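Local coordinates for protein suppressor of fused homolog (Drosophila melanogaster, PDB 6LPH) that probably binds and sequesters DNA-binding transcription factors, this chain being its N-terminal part, at residues A[195-200]-A[217-222]. Sequence-based numbering, arbitrary orientation.
Sequences QIVGVF and NFLRQD
V197 is the first residue of 195-200 to touch 217-222: its CG1 comes to 4.4 Å from CD1 of L219, a loose methyl-to-methyl approach. The strand then passes through G198, whose N is hydrogen-bonded to OG1 of T232, and its alternation brings V199 round to the same side as V197. V199 makes the closer contact, CG1 to CD1 of L219 at 3.9 Å, the two side chains crossing at about a right angle. Its chi1 of -64° sets this branch beside the backbone N and anti to the carbonyl carbon, facing the leucine. One methyl of L219 therefore serves both valines, while V240 of helix 240-243 also packs on the leucine. All three touching residues are buried, yet the join is slim, with 74 Å² buried between the segments, both sides summed, and no hydrogen bond across it. Just beyond V199, F200 is the N-cap residue of the helical run 201-219, and a type I turn spans L219 to D222. The result is a beta-alpha unit in the SUFU-family part of the protein: inner strand 189-199, between strands 97-109 and 172-186, is followed directly by a helical run that doubles back to bring L219 against the strand it left.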
ATOM      1  N   GLN A 195      -0.479   1.307  -6.551  1.00 11.97           N
ATOM      2  CA  GLN A 195       0.604   0.938  -5.651  1.00 11.90           C
ATOM      3  C   GLN A 195       1.409   2.164  -5.261  1.00 12.88           C
ATOM      4  O   GLN A 195       1.976   2.885  -6.105  1.00 13.02           O
ATOM      5  CB  GLN A 195       1.522  -0.109  -6.273  1.00 12.47           C
ATOM      6  CG  GLN A 195       2.610  -0.604  -5.318  1.00 11.55           C
ATOM      7  CD  GLN A 195       3.473  -1.658  -5.956  1.00 12.30           C
ATOM      8  OE1 GLN A 195       2.978  -2.701  -6.408  1.00 13.49           O
ATOM      9  NE2 GLN A 195       4.769  -1.393  -6.021  1.00 11.97           N
ATOM     10  N   ILE A 196       1.467   2.376  -3.958  1.00 14.00           N
ATOM     11  CA  ILE A 196       2.224   3.466  -3.389  1.00 14.35           C
ATOM     12  C   ILE A 196       3.701   3.052  -3.356  1.00 13.07           C
ATOM     13  O   ILE A 196       4.020   1.893  -3.049  1.00 13.02           O
ATOM     14  CB  ILE A 196       1.594   3.817  -2.016  1.00 19.60           C
ATOM     15  CG1 ILE A 196       0.541   4.918  -2.182  1.00 21.15           C
ATOM     16  CG2 ILE A 196       2.564   4.427  -1.046  1.00 22.81           C
ATOM     17  CD1 ILE A 196      -0.277   4.865  -3.425  1.00 22.91           C
ATOM     18  N   VAL A 197       4.597   3.979  -3.713  1.00 13.49           N
ATOM     19  CA  VAL A 197       6.065   3.715  -3.731  1.00 12.35           C
ATOM     20  C   VAL A 197       6.771   4.814  -2.951  1.00 11.34           C
ATOM     21  O   VAL A 197       6.642   5.976  -3.298  1.00 11.11           O
ATOM     22  CB  VAL A 197       6.628   3.672  -5.180  1.00 12.00           C
ATOM     23  CG1 VAL A 197       8.139   3.369  -5.219  1.00 11.60           C
ATOM     24  CG2 VAL A 197       5.881   2.657  -6.008  1.00 11.89           C
ATOM     25  N   GLY A 198       7.532   4.449  -1.916  1.00 12.04           N
ATOM     26  CA  GLY A 198       8.249   5.460  -1.138  1.00 11.84           C
ATOM     27  C   GLY A 198       9.439   5.956  -1.945  1.00 11.80           C
ATOM     28  O   GLY A 198      10.121   5.169  -2.603  1.00 12.72           O
ATOM     29  N   VAL A 199       9.683   7.264  -1.902  1.00 13.14           N
ATOM     30  CA  VAL A 199      10.753   7.896  -2.676  1.00 13.21           C
ATOM     31  C   VAL A 199      11.518   8.970  -1.867  1.00 14.09           C
ATOM     32  O   VAL A 199      11.015   9.523  -0.853  1.00 14.48           O
ATOM     33  CB  VAL A 199      10.253   8.517  -4.019  1.00 13.11           C
ATOM     34  CG1 VAL A 199       9.725   7.437  -4.967  1.00 13.33           C
ATOM     35  CG2 VAL A 199       9.189   9.596  -3.789  1.00 12.28           C
ATOM     36  N   PHE A 200      12.707   9.295  -2.368  1.00 14.05           N
ATOM     37  CA  PHE A 200      13.581  10.342  -1.807  1.00 14.81           C
ATOM     38  C   PHE A 200      13.018  11.697  -2.196  1.00 15.51           C
ATOM     39  O   PHE A 200      12.152  11.820  -3.115  1.00 15.28           O
ATOM     40  CB  PHE A 200      15.009  10.222  -2.393  1.00 15.73           C
ATOM     41  CG  PHE A 200      15.882   9.203  -1.712  1.00 17.35           C
ATOM     42  CD1 PHE A 200      17.070   9.597  -1.096  1.00 20.37           C
ATOM     43  CD2 PHE A 200      15.543   7.833  -1.714  1.00 16.20           C
ATOM     44  CE1 PHE A 200      17.886   8.655  -0.469  1.00 22.08           C
ATOM     45  CE2 PHE A 200      16.357   6.892  -1.081  1.00 18.81           C
ATOM     46  CZ  PHE A 200      17.526   7.309  -0.446  1.00 19.45           C
ATOM     47  N   ASN A 217       9.949   4.672 -13.911  1.00 15.94           N
ATOM     48  CA  ASN A 217      10.657   3.871 -14.891  1.00 17.95           C
ATOM     49  C   ASN A 217      12.124   3.745 -14.544  1.00 18.71           C
ATOM     50  O   ASN A 217      12.701   2.650 -14.708  1.00 19.71           O
ATOM     51  CB  ASN A 217      10.522   4.454 -16.294  1.00 21.71           C
ATOM     52  CG  ASN A 217       9.230   4.047 -16.980  1.00 29.04           C
ATOM     53  OD1 ASN A 217       8.609   3.040 -16.620  1.00 34.18           O
ATOM     54  ND2 ASN A 217       8.815   4.830 -17.983  1.00 37.37           N
ATOM     55  N   PHE A 218      12.716   4.845 -14.051  1.00 16.92           N
ATOM     56  CA  PHE A 218      14.113   4.828 -13.574  1.00 17.99           C
ATOM     57  C   PHE A 218      14.282   3.854 -12.411  1.00 17.77           C
ATOM     58  O   PHE A 218      15.215   3.046 -12.407  1.00 17.76           O
ATOM     59  CB  PHE A 218      14.575   6.215 -13.092  1.00 20.02           C
ATOM     60  CG  PHE A 218      14.776   7.230 -14.187  1.00 21.55           C
ATOM     61  CD1 PHE A 218      15.056   6.842 -15.511  1.00 23.61           C
ATOM     62  CD2 PHE A 218      14.715   8.602 -13.878  1.00 21.19           C
ATOM     63  CE1 PHE A 218      15.255   7.802 -16.506  1.00 24.67           C
ATOM     64  CE2 PHE A 218      14.926   9.565 -14.868  1.00 24.21           C
ATOM     65  CZ  PHE A 218      15.179   9.161 -16.182  1.00 28.02           C
ATOM     66  N   LEU A 219      13.383   3.947 -11.423  1.00 15.33           N
ATOM     67  CA  LEU A 219      13.402   3.084 -10.227  1.00 15.56           C
ATOM     68  C   LEU A 219      13.308   1.587 -10.532  1.00 14.95           C
ATOM     69  O   LEU A 219      13.928   0.766  -9.849  1.00 14.93           O
ATOM     70  CB  LEU A 219      12.287   3.495  -9.253  1.00 14.96           C
ATOM     71  CG  LEU A 219      12.365   4.912  -8.648  1.00 15.16           C
ATOM     72  CD1 LEU A 219      11.059   5.270  -7.944  1.00 16.28           C
ATOM     73  CD2 LEU A 219      13.526   5.020  -7.668  1.00 16.67           C
ATOM     74  N   ARG A 220      12.554   1.247 -11.574  1.00 14.59           N
ATOM     75  CA  ARG A 220      12.313  -0.146 -11.950  1.00 16.63           C
ATOM     76  C   ARG A 220      13.529  -0.857 -12.508  1.00 18.52           C
ATOM     77  O   ARG A 220      13.520  -2.091 -12.612  1.00 17.69           O
ATOM     78  CB  ARG A 220      11.228  -0.245 -13.030  1.00 17.26           C
ATOM     79  CG  ARG A 220       9.801  -0.145 -12.563  1.00 16.29           C
ATOM     80  CD  ARG A 220       8.852  -0.236 -13.773  1.00 21.32           C
ATOM     81  NE  ARG A 220       7.447  -0.002 -13.381  1.00 30.40           N
ATOM     82  CZ  ARG A 220       6.704   1.067 -13.710  1.00 30.36           C
ATOM     83  NH1 ARG A 220       7.194   2.061 -14.447  1.00 28.25           N
ATOM     84  NH2 ARG A 220       5.449   1.165 -13.280  1.00 39.11           N
ATOM     85  N   GLN A 221      14.548  -0.081 -12.876  1.00 19.68           N
ATOM     86  CA  GLN A 221      15.687  -0.552 -13.678  1.00 23.27           C
ATOM     87  C   GLN A 221      16.694  -1.362 -12.878  1.00 21.08           C
ATOM     88  O   GLN A 221      17.468  -2.114 -13.443  1.00 23.32           O
ATOM     89  CB  GLN A 221      16.434   0.663 -14.226  1.00 31.58           C
ATOM     90  CG  GLN A 221      16.661   0.652 -15.707  1.00 40.11           C
ATOM     91  CD  GLN A 221      15.460   1.175 -16.455  1.00 39.62           C
ATOM     92  OE1 GLN A 221      15.473   2.302 -16.957  1.00 52.83           O
ATOM     93  NE2 GLN A 221      14.408   0.369 -16.525  1.00 36.66           N
ATOM     94  N   ASP A 222      16.728  -1.162 -11.566  1.00 21.20           N
ATOM     95  CA  ASP A 222      17.674  -1.873 -10.734  1.00 19.07           C
ATOM     96  C   ASP A 222      16.996  -2.373  -9.479  1.00 17.58           C
ATOM     97  O   ASP A 222      16.094  -1.719  -8.965  1.00 14.55           O
ATOM     98  CB  ASP A 222      18.847  -0.961 -10.363  1.00 21.64           C
ATOM     99  CG  ASP A 222      20.050  -1.751  -9.862  1.00 25.02           C
ATOM    100  OD1 ASP A 222      20.962  -2.042 -10.673  1.00 28.84           O
ATOM    101  OD2 ASP A 222      20.067  -2.123  -8.667  1.00 27.47           O
TER